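Local coordinates for ribosomal protein S2-related protein (Deinococcus radiodurans, PDB 2JH3) that binds a [4Fe-4S] cluster and may act as a sirohydrochlorin ferrochelatase of the chelatase superfamily, at residues A451-C454 / T455-A459; H388-P391 / W392-A396; Q407-P411 / D412-T416; D415-A418 / A419-A423; G77-E81 / T82-R86. All coordinates share one frame; numbering follows the deposited sequence.

Contact 1. Residues A451-C454 / T455-A459. With SF4 (iron/sulfur cluster), chain E.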
loop_
_atom_site.group_PDB
_atom_site.type_symbol
_atom_site.label_atom_id
_atom_site.label_comp_id
_atom_site.label_asym_id
_atom_site.label_seq_id
_atom_site.Cartn_x
_atom_site.Cartn_y
_atom_site.Cartn_z
ATOM N N ALA A 451 -13.378 12.702 -8.709
ATOM C CA ALA A 451 -14.676 13.119 -9.183
ATOM C C ALA A 451 -15.581 11.919 -9.465
ATOM O O ALA A 451 -16.783 12.102 -9.745
ATOM C CB ALA A 451 -14.511 14.001 -10.471
ATOM N N GLU A 452 -15.035 10.693 -9.409
ATOM C CA GLU A 452 -15.823 9.513 -9.847
ATOM C C GLU A 452 -15.076 8.234 -9.413
ATOM O O GLU A 452 -13.828 8.170 -9.490
ATOM C CB GLU A 452 -16.081 9.505 -11.386
ATOM C CG GLU A 452 -17.069 8.404 -11.755
ATOM C CD GLU A 452 -17.476 8.387 -13.175
ATOM O OE1 GLU A 452 -16.925 9.161 -13.956
ATOM O OE2 GLU A 452 -18.379 7.626 -13.474
ATOM N N ALA A 453 -15.825 7.247 -8.938
ATOM C CA ALA A 453 -15.300 5.976 -8.668
ATOM C C ALA A 453 -14.573 5.409 -9.872
ATOM O O ALA A 453 -15.128 5.308 -10.968
ATOM C CB ALA A 453 -16.362 5.037 -8.169
ATOM N N CYS A 454 -13.331 4.969 -9.619
ATOM C CA CYS A 454 -12.411 4.396 -10.648
ATOM C C CYS A 454 -12.551 2.871 -10.923
ATOM O O CYS A 454 -13.244 2.123 -10.187
ATOM C CB CYS A 454 -10.929 4.724 -10.280
ATOM S SG CYS A 454 -10.342 3.789 -8.935
ATOM N N THR A 455 -11.899 2.383 -11.970
ATOM C CA THR A 455 -12.076 0.963 -12.324
ATOM C C THR A 455 -11.523 0.030 -11.248
ATOM O O THR A 455 -12.032 -1.045 -11.084
ATOM C CB THR A 455 -11.507 0.553 -13.715
ATOM O OG1 THR A 455 -10.147 0.872 -13.754
ATOM C CG2 THR A 455 -12.245 1.312 -14.824
ATOM N N VAL A 456 -10.526 0.472 -10.482
ATOM C CA VAL A 456 -9.939 -0.378 -9.440
ATOM C C VAL A 456 -10.938 -0.552 -8.276
ATOM O O VAL A 456 -11.120 -1.691 -7.750
ATOM C CB VAL A 456 -8.572 0.130 -9.007
ATOM C CG1 VAL A 456 -8.087 -0.547 -7.692
ATOM C CG2 VAL A 456 -7.520 -0.143 -10.110
ATOM N N LEU A 457 -11.619 0.532 -7.894
ATOM C CA LEU A 457 -12.632 0.471 -6.864
ATOM C C LEU A 457 -13.861 -0.324 -7.324
ATOM O O LEU A 457 -14.405 -1.106 -6.534
ATOM C CB LEU A 457 -13.091 1.884 -6.445
ATOM C CG LEU A 457 -14.281 1.962 -5.462
ATOM C CD1 LEU A 457 -13.932 1.187 -4.171
ATOM C CD2 LEU A 457 -14.588 3.397 -5.075
ATOM N N LEU A 458 -14.275 -0.147 -8.593
ATOM C CA LEU A 458 -15.412 -0.932 -9.132
ATOM C C LEU A 458 -15.107 -2.430 -9.068
ATOM O O LEU A 458 -15.939 -3.236 -8.670
ATOM C CB LEU A 458 -15.703 -0.564 -10.575
ATOM C CG LEU A 458 -16.271 0.808 -10.792
ATOM C CD1 LEU A 458 -16.130 1.278 -12.206
ATOM C CD2 LEU A 458 -17.711 0.847 -10.400
ATOM N N ALA A 459 -13.921 -2.828 -9.471
ATOM C CA ALA A 459 -13.561 -4.272 -9.362
ATOM C C ALA A 459 -13.510 -4.805 -7.914
ATOM O O ALA A 459 -13.850 -5.973 -7.618
ATOM C CB ALA A 459 -12.205 -4.473 -10.038
HETATM FE FE1 SF4 E . -11.053 7.888 -6.549
HETATM FE FE2 SF4 E . -10.138 5.423 -7.228
HETATM FE FE3 SF4 E . -8.586 7.136 -5.823
HETATM FE FE4 SF4 E . -10.749 5.970 -4.627
HETATM S S1 SF4 E . -8.860 4.861 -5.409
HETATM S S2 SF4 E . -10.179 8.198 -4.479
HETATM S S3 SF4 E . -12.257 5.922 -6.392
HETATM S S4 SF4 E . -9.237 7.420 -8.010
#
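Cys454 SG is held from two directions: it binds the iron FE2 of the [4Fe-4S] cluster at 2.4 Å, and it accepts a weak hydrogen bond from Leu457 N, with SG and N 3.6 Å apart. Cys454 stands at the N-cap of helix 455-467 and the second bond is its capping bond, so one residue is both cluster ligand and helix cap. The weak capping bond is nonetheless fairly straight, 163° at the hydrogen. SG lies between its own backbone N and carbonyl carbon (chi1 73°), a rotation that turns the sulfur toward the first turn of the helix and the cluster together. A ligand sulfur that accepts an N-H bond at a helix start probably has part of its negative charge offset by the amide and the helix dipole. The backbone closes the same turn: Leu458 N donates to Cys454 O at 3.0 Å, and CG of Leu458 rests against that oxygen. Beside the cap, Leu457 brings CD2 against Ala453 CB at 3.9 Å, a small apolar contact spanning the entry to the helix. The same methyl faces the cluster, and with Ala453 and Cys454 it belongs to the cluster pocket, which Trp431 and the other cysteine ligands, Cys422, Cys425 and Cys450, help to complete. On the loop before the cap, the Glu452 carboxylate makes salt bridges to Arg56 and Arg398. The apolar side of the site is set at close range: Leu457 CD2 stands 3.7 Å from the inorganic sulfide S3, and Ala453 CA is 3.8 Å from that same S3.

Contact 2. Residues H388-P391 / W392-A396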
loop_
_atom_site.group_PDB
_atom_site.type_symbol
_atom_site.label_atom_id
_atom_site.label_comp_id
_atom_site.label_asym_id
_atom_site.label_seq_id
_atom_site.Cartn_x
_atom_site.Cartn_y
_atom_site.Cartn_z
ATOM N N HIS A 388 -17.442 18.835 -11.655
ATOM C CA HIS A 388 -18.657 18.006 -11.526
ATOM C C HIS A 388 -18.298 16.573 -11.271
ATOM O O HIS A 388 -17.309 16.075 -11.817
ATOM C CB HIS A 388 -19.621 18.150 -12.714
ATOM C CG HIS A 388 -20.247 19.521 -12.777
ATOM N ND1 HIS A 388 -20.811 20.124 -11.669
ATOM C CD2 HIS A 388 -20.257 20.456 -13.764
ATOM C CE1 HIS A 388 -21.176 21.359 -11.985
ATOM N NE2 HIS A 388 -20.863 21.582 -13.252
ATOM N N TRP A 389 -18.997 15.982 -10.316
ATOM C CA TRP A 389 -18.647 14.678 -9.854
ATOM C C TRP A 389 -19.810 13.817 -10.304
ATOM O O TRP A 389 -20.878 14.321 -10.588
ATOM C CB TRP A 389 -18.370 14.590 -8.302
ATOM C CG TRP A 389 -19.367 15.279 -7.502
ATOM C CD1 TRP A 389 -19.369 16.627 -7.179
ATOM C CD2 TRP A 389 -20.587 14.732 -6.973
ATOM N NE1 TRP A 389 -20.524 16.922 -6.469
ATOM C CE2 TRP A 389 -21.266 15.781 -6.314
ATOM C CE3 TRP A 389 -21.171 13.465 -7.000
ATOM C CZ2 TRP A 389 -22.513 15.592 -5.729
ATOM C CZ3 TRP A 389 -22.358 13.273 -6.400
ATOM C CH2 TRP A 389 -23.020 14.302 -5.745
ATOM N N THR A 390 -19.563 12.526 -10.404
ATOM C CA THR A 390 -20.583 11.566 -10.805
ATOM C C THR A 390 -20.902 10.663 -9.599
ATOM O O THR A 390 -20.018 10.063 -9.022
ATOM C CB THR A 390 -20.019 10.786 -11.985
ATOM O OG1 THR A 390 -19.617 11.734 -13.034
ATOM C CG2 THR A 390 -20.968 9.672 -12.487
ATOM N N PRO A 391 -22.169 10.571 -9.175
ATOM C CA PRO A 391 -22.513 9.722 -8.038
ATOM C C PRO A 391 -22.287 8.256 -8.302
ATOM O O PRO A 391 -22.364 7.845 -9.458
ATOM C CB PRO A 391 -24.021 9.923 -7.923
ATOM C CG PRO A 391 -24.405 10.381 -9.144
ATOM C CD PRO A 391 -23.359 11.198 -9.734
ATOM N N TRP A 392 -22.000 7.498 -7.265
ATOM C CA TRP A 392 -21.747 6.086 -7.382
ATOM C C TRP A 392 -22.790 5.337 -8.217
ATOM O O TRP A 392 -22.440 4.545 -9.101
ATOM C CB TRP A 392 -21.653 5.439 -5.991
ATOM C CG TRP A 392 -21.836 4.004 -6.084
ATOM C CD1 TRP A 392 -23.039 3.282 -6.000
ATOM C CD2 TRP A 392 -20.831 3.058 -6.396
ATOM N NE1 TRP A 392 -22.766 1.911 -6.168
ATOM C CE2 TRP A 392 -21.443 1.764 -6.438
ATOM C CE3 TRP A 392 -19.467 3.150 -6.623
ATOM C CZ2 TRP A 392 -20.730 0.633 -6.702
ATOM C CZ3 TRP A 392 -18.769 2.002 -6.885
ATOM C CH2 TRP A 392 -19.401 0.768 -6.973
ATOM N N MET A 393 -24.078 5.555 -7.961
ATOM C CA MET A 393 -25.086 4.704 -8.634
ATOM C C MET A 393 -25.090 4.901 -10.157
ATOM O O MET A 393 -25.339 3.999 -10.947
ATOM C CB MET A 393 -26.490 4.968 -8.056
ATOM C CG MET A 393 -27.268 3.635 -7.733
ATOM S SD MET A 393 -27.008 2.178 -8.854
ATOM C CE MET A 393 -26.770 0.910 -7.571
ATOM N N SER A 394 -24.812 6.111 -10.584
ATOM C CA SER A 394 -24.608 6.367 -11.966
ATOM C C SER A 394 -23.403 5.603 -12.663
ATOM O O SER A 394 -23.553 4.993 -13.748
ATOM C CB SER A 394 -24.528 7.889 -12.109
ATOM O OG SER A 394 -24.273 8.131 -13.427
ATOM N N THR A 395 -22.217 5.605 -12.039
ATOM C CA THR A 395 -21.150 4.724 -12.478
ATOM C C THR A 395 -21.582 3.287 -12.529
ATOM O O THR A 395 -21.342 2.617 -13.539
ATOM C CB THR A 395 -19.948 4.812 -11.509
ATOM O OG1 THR A 395 -19.644 6.163 -11.306
ATOM C CG2 THR A 395 -18.696 4.083 -12.024
ATOM N N ALA A 396 -22.144 2.766 -11.425
ATOM C CA ALA A 396 -22.492 1.352 -11.313
ATOM C C ALA A 396 -23.472 0.922 -12.429
ATOM O O ALA A 396 -23.310 -0.145 -13.017
ATOM C CB ALA A 396 -23.081 1.056 -9.943
HETATM O O HOH W 1 -18.800 7.535 -8.942
#
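Thr390 lays its methyl CG2 over the hydroxyl side of the first helical turn, 3.8 Å from Ser394 OG and 3.9 Å from Thr395 OG1. The side chains of Thr390 and Thr395 meet at about a right angle, and the methyl, anti to the backbone N of Thr390, is the branch that makes the contact. Next to it, Pro391 occupies the N-cap of helix 392-398, and its ring atom CG packs on Ser394 CB at 3.9 Å. Because proline has no polar side-chain group, the cap offers no side-chain acceptor to the first amides of the turn. The turn is closed by the backbone instead: Thr395 N donates to Pro391 O over 3.4 Å, a weak bond although its angle at the hydrogen is 164°. A water adds a second link, donating both to Thr390 O at 2.8 Å and to Thr395 OG1 at 2.9 Å. Thr395 OG1 also pairs with Glu452 OE2, and Thr390 N is hydrogen-bonded to Ala451 O, which ties this helix start to the loop leading to the cluster. Trp392 touches Ala453 and Leu458. The joint is therefore mixed in chemistry: the Thr390 methyl and the Pro391 ring pack on the first turn, while the water and the Glu452 carboxylate meet at Thr395 OG1, a hydroxyl that both accepts from the water and has a carboxylate partner, which probably fixes its rotation.

Contact 3. Residues Q407-P411 / D412-T416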
loop_
_atom_site.group_PDB
_atom_site.type_symbol
_atom_site.label_atom_id
_atom_site.label_comp_id
_atom_site.label_asym_id
_atom_site.label_seq_id
_atom_site.Cartn_x
_atom_site.Cartn_y
_atom_site.Cartn_z
ATOM N N GLN A 407 -23.921 -3.159 -9.076
ATOM C CA GLN A 407 -25.267 -2.642 -8.877
ATOM C C GLN A 407 -26.035 -3.194 -7.635
ATOM O O GLN A 407 -27.051 -2.640 -7.241
ATOM C CB GLN A 407 -26.109 -2.866 -10.133
ATOM C CG GLN A 407 -25.748 -1.967 -11.310
ATOM C CD GLN A 407 -26.162 -2.523 -12.701
ATOM O OE1 GLN A 407 -27.165 -3.233 -12.822
ATOM N NE2 GLN A 407 -25.398 -2.177 -13.743
ATOM N N ARG A 408 -25.532 -4.250 -7.049
ATOM C CA ARG A 408 -26.149 -4.911 -5.928
ATOM C C ARG A 408 -25.552 -4.460 -4.610
ATOM O O ARG A 408 -26.113 -4.749 -3.565
ATOM C CB ARG A 408 -25.902 -6.444 -6.037
ATOM C CG ARG A 408 -26.236 -7.069 -7.365
ATOM C CD ARG A 408 -27.727 -7.342 -7.599
ATOM N NE ARG A 408 -28.426 -6.155 -8.069
ATOM C CZ ARG A 408 -29.318 -5.493 -7.346
ATOM N NH1 ARG A 408 -29.663 -5.927 -6.118
ATOM N NH2 ARG A 408 -29.884 -4.398 -7.856
ATOM N N ALA A 409 -24.376 -3.809 -4.650
ATOM C CA ALA A 409 -23.719 -3.359 -3.431
ATOM C C ALA A 409 -24.570 -2.328 -2.694
ATOM O O ALA A 409 -25.081 -1.391 -3.305
ATOM C CB ALA A 409 -22.323 -2.774 -3.756
ATOM N N THR A 410 -24.713 -2.508 -1.381
ATOM C CA THR A 410 -25.429 -1.529 -0.554
ATOM C C THR A 410 -24.582 -0.306 -0.293
ATOM O O THR A 410 -23.363 -0.382 -0.435
ATOM C CB THR A 410 -25.764 -2.095 0.813
ATOM O OG1 THR A 410 -24.580 -2.664 1.392
ATOM C CG2 THR A 410 -26.824 -3.169 0.660
ATOM N N PRO A 411 -25.222 0.837 0.067
ATOM C CA PRO A 411 -24.366 1.960 0.503
ATOM C C PRO A 411 -23.264 1.612 1.473
ATOM O O PRO A 411 -22.144 2.088 1.281
ATOM C CB PRO A 411 -25.372 2.957 1.108
ATOM C CG PRO A 411 -26.618 2.743 0.196
ATOM C CD PRO A 411 -26.649 1.231 0.015
ATOM N N ASP A 412 -23.541 0.783 2.473
ATOM C CA ASP A 412 -22.512 0.420 3.422
ATOM C C ASP A 412 -21.452 -0.432 2.840
ATOM O O ASP A 412 -20.304 -0.405 3.285
ATOM C CB ASP A 412 -23.059 -0.295 4.647
ATOM C CG ASP A 412 -22.149 -0.094 5.875
ATOM O OD1 ASP A 412 -21.962 1.085 6.272
ATOM O OD2 ASP A 412 -21.616 -1.094 6.414
ATOM N N GLN A 413 -21.833 -1.258 1.883
ATOM C CA GLN A 413 -20.847 -2.086 1.244
ATOM C C GLN A 413 -19.898 -1.226 0.424
ATOM O O GLN A 413 -18.648 -1.427 0.448
ATOM C CB GLN A 413 -21.497 -3.078 0.326
ATOM C CG GLN A 413 -21.950 -4.351 1.044
ATOM C CD GLN A 413 -22.589 -5.350 0.071
ATOM O OE1 GLN A 413 -23.509 -5.002 -0.652
ATOM N NE2 GLN A 413 -22.078 -6.603 0.057
ATOM N N VAL A 414 -20.447 -0.295 -0.322
ATOM C CA VAL A 414 -19.510 0.563 -1.071
ATOM C C VAL A 414 -18.658 1.432 -0.160
ATOM O O VAL A 414 -17.503 1.579 -0.447
ATOM C CB VAL A 414 -19.976 1.179 -2.387
ATOM C CG1 VAL A 414 -21.313 0.691 -2.873
ATOM C CG2 VAL A 414 -19.737 2.693 -2.514
ATOM N N ASP A 415 -19.224 1.970 0.936
ATOM C CA ASP A 415 -18.482 2.780 1.879
ATOM C C ASP A 415 -17.372 1.998 2.555
ATOM O O ASP A 415 -16.252 2.490 2.818
ATOM C CB ASP A 415 -19.428 3.365 2.911
ATOM C CG ASP A 415 -20.263 4.498 2.388
ATOM O OD1 ASP A 415 -20.125 5.010 1.243
ATOM O OD2 ASP A 415 -21.108 4.929 3.174
ATOM N N THR A 416 -17.629 0.737 2.831
ATOM C CA THR A 416 -16.657 -0.111 3.443
ATOM C C THR A 416 -15.482 -0.479 2.542
ATOM O O THR A 416 -14.294 -0.494 2.977
ATOM C CB THR A 416 -17.421 -1.390 3.898
ATOM O OG1 THR A 416 -18.325 -1.000 4.963
ATOM C CG2 THR A 416 -16.535 -2.372 4.360
#
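Gln413 folds back across Thr410 so that the two side chains cross obliquely, and together they form a capping box at the start of helix 411-422. One half runs from side chain to backbone: Gln413 OE1 accepts from Thr410 N at 2.9 Å, with the donor in the carbonyl plane and on a lone pair. The other half runs the opposite way, Gln413 N donating to Thr410 OG1 at 3.1 Å and bent to 145° at the hydrogen. Two torsions make the box possible: OG1 sits between the backbone N and the carbonyl carbon of Thr410 (chi1 50°), while CG of Gln413 lies beside its own N (chi1 -85°) and the chain then runs out extended. With alanine in place of Gln413, Thr410 N would probably be left without its side-chain acceptor and the cap would keep just one half of its box. Beside the box, Ala409 CB touches Val414 CG1 at 3.7 Å, and Ala409 also packs on Val461 and Val465 of helix 455-467. The backbone takes over from there, Val414 N reaching Thr410 O at 2.9 Å. Within the first turn, Asp412 O is gripped twice from one turn on, by Thr416 N and by Thr416 OG1, which approach from opposite faces of its plane, the hydroxyl at 2.7 Å.

Contact 4. Residues D415-A418 / A419-A423. With SF4 (iron/sulfur cluster), chain E.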
loop_
_atom_site.group_PDB
_atom_site.type_symbol
_atom_site.label_atom_id
_atom_site.label_comp_id
_atom_site.label_asym_id
_atom_site.label_seq_id
_atom_site.Cartn_x
_atom_site.Cartn_y
_atom_site.Cartn_z
ATOM N N ASP A 415 -19.224 1.970 0.936
ATOM C CA ASP A 415 -18.482 2.780 1.879
ATOM C C ASP A 415 -17.372 1.998 2.555
ATOM O O ASP A 415 -16.252 2.490 2.818
ATOM C CB ASP A 415 -19.428 3.365 2.911
ATOM C CG ASP A 415 -20.263 4.498 2.388
ATOM O OD1 ASP A 415 -20.125 5.010 1.243
ATOM O OD2 ASP A 415 -21.108 4.929 3.174
ATOM N N THR A 416 -17.629 0.737 2.831
ATOM C CA THR A 416 -16.657 -0.111 3.443
ATOM C C THR A 416 -15.482 -0.479 2.542
ATOM O O THR A 416 -14.294 -0.494 2.977
ATOM C CB THR A 416 -17.421 -1.390 3.898
ATOM O OG1 THR A 416 -18.325 -1.000 4.963
ATOM C CG2 THR A 416 -16.535 -2.372 4.360
ATOM N N VAL A 417 -15.792 -0.788 1.273
ATOM C CA VAL A 417 -14.754 -1.085 0.296
ATOM C C VAL A 417 -13.967 0.176 -0.068
ATOM O O VAL A 417 -12.771 0.110 -0.108
ATOM C CB VAL A 417 -15.354 -1.738 -0.978
ATOM C CG1 VAL A 417 -14.269 -2.039 -2.039
ATOM C CG2 VAL A 417 -16.095 -3.013 -0.597
ATOM N N ALA A 418 -14.644 1.301 -0.277
ATOM C CA ALA A 418 -13.955 2.527 -0.609
ATOM C C ALA A 418 -12.992 2.928 0.503
ATOM O O ALA A 418 -11.866 3.346 0.216
ATOM C CB ALA A 418 -14.919 3.578 -0.903
ATOM N N ALA A 419 -13.350 2.750 1.777
ATOM C CA ALA A 419 -12.410 3.095 2.881
ATOM C C ALA A 419 -11.135 2.275 2.778
ATOM O O ALA A 419 -10.022 2.773 2.967
ATOM C CB ALA A 419 -13.059 2.872 4.268
ATOM N N GLN A 420 -11.275 1.025 2.364
ATOM C CA GLN A 420 -10.121 0.118 2.236
ATOM C C GLN A 420 -9.299 0.383 0.984
ATOM O O GLN A 420 -8.066 0.419 1.052
ATOM C CB GLN A 420 -10.561 -1.329 2.266
ATOM C CG GLN A 420 -11.106 -1.829 3.630
ATOM C CD GLN A 420 -10.209 -1.530 4.891
ATOM O OE1 GLN A 420 -9.042 -1.925 4.952
ATOM N NE2 GLN A 420 -10.801 -0.781 5.897
ATOM N N VAL A 421 -9.956 0.552 -0.157
ATOM C CA VAL A 421 -9.250 0.787 -1.435
ATOM C C VAL A 421 -8.667 2.201 -1.552
ATOM O O VAL A 421 -7.486 2.383 -1.800
ATOM C CB VAL A 421 -10.226 0.624 -2.557
ATOM C CG1 VAL A 421 -9.644 1.115 -3.921
ATOM C CG2 VAL A 421 -10.538 -0.864 -2.674
ATOM N N CYS A 422 -9.496 3.174 -1.271
ATOM C CA CYS A 422 -9.127 4.561 -1.451
ATOM C C CYS A 422 -8.044 5.060 -0.475
ATOM O O CYS A 422 -7.401 6.099 -0.709
ATOM C CB CYS A 422 -10.346 5.446 -1.355
ATOM S SG CYS A 422 -11.606 5.134 -2.599
ATOM N N ALA A 423 -7.832 4.301 0.614
ATOM C CA ALA A 423 -6.727 4.593 1.533
ATOM C C ALA A 423 -5.382 4.600 0.897
ATOM O O ALA A 423 -4.425 5.219 1.419
ATOM C CB ALA A 423 -6.767 3.646 2.684
HETATM FE FE1 SF4 E . -11.053 7.888 -6.549
HETATM FE FE2 SF4 E . -10.138 5.423 -7.228
HETATM FE FE3 SF4 E . -8.586 7.136 -5.823
HETATM FE FE4 SF4 E . -10.749 5.970 -4.627
HETATM S S1 SF4 E . -8.860 4.861 -5.409
HETATM S S2 SF4 E . -10.179 8.198 -4.479
HETATM S S3 SF4 E . -12.257 5.922 -6.392
HETATM S S4 SF4 E . -9.237 7.420 -8.010
HETATM O O HOH W 2 -13.779 -0.330 5.606
#
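Cys422 carries SG beside its own backbone N (chi1 -62°), which brings the sulfur within 4.0 Å of Ala418 CB one turn back while it binds FE4 of the [4Fe-4S] cluster at 2.4 Å. Val417 and Val421, both with CG1 anti to the backbone N, lie side by side and point the same way, so Val417 CG1 meets Val421 CG2 at 4.0 Å. Both belong to helix 411-422, and this valine row faces helix 455-467 at Ala460. The backbone carries the ligand residue: Cys422 N donates to Ala418 O at 2.8 Å, its angle 150° at the hydrogen, and Val421 N donates to Val417 O in a straighter bond, 169° at the hydrogen. On the outer flank Gln420, bent at chi2, shares a water with Thr416: the water donates to Thr416 O at 2.7 Å and accepts from Gln420 NE2 at 3.0 Å. Gln420 also makes weak hydrogen bonds to Arg341 and Ala339 of the second subunit, so this flank lies at the dimer contact. The helix thus presents unlike chemistries on different sides: valine carbons toward its neighbouring helix, the Gln420 amide toward the other subunit, with a water tying it back to Thr416 O, and a cysteine whose N-H bonds one turn back while its sulfur binds iron.

Contact 5. Residues G77-E81 / T82-R86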
loop_
_atom_site.group_PDB
_atom_site.type_symbol
_atom_site.label_atom_id
_atom_site.label_comp_id
_atom_site.label_asym_id
_atom_site.label_seq_id
_atom_site.Cartn_x
_atom_site.Cartn_y
_atom_site.Cartn_z
ATOM N N GLY A 77 -16.812 -4.323 -32.375
ATOM C CA GLY A 77 -17.731 -5.172 -31.661
ATOM C C GLY A 77 -18.230 -4.404 -30.461
ATOM O O GLY A 77 -18.179 -3.173 -30.429
ATOM N N TYR A 78 -18.720 -5.144 -29.490
ATOM C CA TYR A 78 -19.371 -4.543 -28.321
ATOM C C TYR A 78 -18.535 -3.516 -27.583
ATOM O O TYR A 78 -19.015 -2.452 -27.225
ATOM C CB TYR A 78 -19.781 -5.670 -27.387
ATOM C CG TYR A 78 -20.700 -5.197 -26.299
ATOM C CD1 TYR A 78 -22.021 -4.789 -26.591
ATOM C CD2 TYR A 78 -20.242 -5.107 -24.989
ATOM C CE1 TYR A 78 -22.873 -4.343 -25.538
ATOM C CE2 TYR A 78 -21.062 -4.641 -23.942
ATOM C CZ TYR A 78 -22.368 -4.256 -24.214
ATOM O OH TYR A 78 -23.171 -3.829 -23.149
ATOM N N VAL A 79 -17.263 -3.813 -27.392
ATOM C CA VAL A 79 -16.420 -2.899 -26.665
ATOM C C VAL A 79 -16.291 -1.580 -27.447
ATOM O O VAL A 79 -16.505 -0.531 -26.884
ATOM C CB VAL A 79 -15.056 -3.485 -26.329
ATOM C CG1 VAL A 79 -14.127 -2.415 -25.764
ATOM C CG2 VAL A 79 -15.193 -4.650 -25.342
ATOM N N THR A 80 -15.981 -1.637 -28.747
ATOM C CA THR A 80 -15.735 -0.397 -29.491
ATOM C C THR A 80 -17.032 0.373 -29.869
ATOM O O THR A 80 -17.026 1.600 -30.015
ATOM C CB THR A 80 -14.885 -0.680 -30.777
ATOM O OG1 THR A 80 -15.660 -1.496 -31.672
ATOM C CG2 THR A 80 -13.556 -1.283 -30.433
ATOM N N GLU A 81 -18.135 -0.351 -29.975
ATOM C CA GLU A 81 -19.459 0.155 -30.354
ATOM C C GLU A 81 -20.355 0.596 -29.152
ATOM O O GLU A 81 -21.189 1.515 -29.271
ATOM C CB GLU A 81 -20.213 -0.936 -31.175
ATOM C CG GLU A 81 -19.486 -1.202 -32.543
ATOM C CD GLU A 81 -20.168 -2.287 -33.403
ATOM O OE1 GLU A 81 -19.653 -2.573 -34.513
ATOM O OE2 GLU A 81 -21.134 -2.884 -32.908
ATOM N N THR A 82 -20.213 -0.098 -28.033
ATOM C CA THR A 82 -21.017 0.200 -26.845
ATOM C C THR A 82 -20.238 0.716 -25.622
ATOM O O THR A 82 -20.550 1.807 -25.121
ATOM C CB THR A 82 -21.923 -0.990 -26.580
ATOM O OG1 THR A 82 -22.758 -1.137 -27.756
ATOM C CG2 THR A 82 -22.767 -0.816 -25.305
ATOM N N VAL A 83 -19.199 0.019 -25.207
ATOM C CA VAL A 83 -18.496 0.349 -23.965
ATOM C C VAL A 83 -17.743 1.650 -24.090
ATOM O O VAL A 83 -17.883 2.457 -23.258
ATOM C CB VAL A 83 -17.525 -0.783 -23.554
ATOM C CG1 VAL A 83 -16.645 -0.434 -22.297
ATOM C CG2 VAL A 83 -18.301 -2.112 -23.315
ATOM N N LEU A 84 -16.883 1.825 -25.105
ATOM C CA LEU A 84 -16.049 3.042 -25.176
ATOM C C LEU A 84 -16.900 4.289 -25.327
ATOM O O LEU A 84 -16.686 5.274 -24.584
ATOM C CB LEU A 84 -14.927 2.954 -26.246
ATOM C CG LEU A 84 -14.035 1.675 -26.240
ATOM C CD1 LEU A 84 -12.910 1.699 -27.268
ATOM C CD2 LEU A 84 -13.500 1.240 -24.891
ATOM N N PRO A 85 -17.901 4.269 -26.233
ATOM C CA PRO A 85 -18.811 5.397 -26.387
ATOM C C PRO A 85 -19.586 5.743 -25.113
ATOM O O PRO A 85 -19.677 6.898 -24.767
ATOM C CB PRO A 85 -19.739 4.952 -27.527
ATOM C CG PRO A 85 -18.987 3.999 -28.248
ATOM C CD PRO A 85 -18.201 3.231 -27.241
ATOM N N ARG A 86 -20.039 4.751 -24.380
ATOM C CA ARG A 86 -20.723 4.946 -23.086
ATOM C C ARG A 86 -19.824 5.599 -22.025
ATOM O O ARG A 86 -20.259 6.441 -21.304
ATOM C CB ARG A 86 -21.101 3.583 -22.588
ATOM C CG ARG A 86 -22.014 3.446 -21.492
ATOM C CD ARG A 86 -22.144 1.907 -21.299
ATOM N NE ARG A 86 -21.000 1.463 -20.533
ATOM C CZ ARG A 86 -20.571 0.227 -20.301
ATOM N NH1 ARG A 86 -21.124 -0.867 -20.841
ATOM N NH2 ARG A 86 -19.493 0.138 -19.474
HETATM O O HOH W 3 -22.394 -3.173 -30.292
#
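Val79 CG1 and Leu84 CD2 meet at 3.8 Å in the apolar centre of helix 78-88, where a wider pi-type turn brings residues five apart together. That spacing shows in the backbone: Leu84 N donates to Val79 O at 3.0 Å, and Tyr78 O takes two amides, Val83 N in its carbonyl plane and Thr82 N tilted 29° from it. Leu84 continues inward to Phe73 and to Tyr112 of strand 108-112, so the helix packs on the sheet of its CbiX domain. An alanine at Leu84 is likely to open a gap between Val79 and Tyr112 that the remaining methyl could not fill. Pro85 follows, its ring lacking an N-H for the preceding turn, and CD lies 3.4 Å from Thr80 O. Farther out, Tyr78 CG is anti to the backbone N (chi1 -168°), which lays the ring alongside the next turn: Thr82 CB sits over one face in a CH-pi contact, 4.0 Å from the ring centroid, and Val83 CG2 approaches CE2 obliquely. Beyond the ring, Arg86 NH1 is hydrogen-bonded to Thr400 OG1, to which Tyr78 OH makes a weak hydrogen bond. At the polar edge, a water donates to Glu81 OE2 at 2.9 Å and lies 3.3 Å from Thr82 OG1.

How the contacts relate
Contacts 1 and 4 supply two of the four cysteine ligands of the [4Fe-4S] cluster, to different irons, and their centres are about 11 Å apart; Leu457 CD1 of contact 1 packs on Val417 CG1 of contact 4 at 3.9 Å. Contact 3 starts the same helix that contact 4 continues, sharing Asp415 and Thr416, while contact 2 lies beside contact 1, where Glu452 OE2 packs on Thr390 CG2 at 3.4 Å. Contact 2 also meets contact 3, where Trp392 CE2 touches Val414 CG1 at 3.7 Å. Contact 5, in a CbiX domain, stands apart: its centre is about 19 Å from those of contacts 1 and 2 and about 29 Å from that of contact 4.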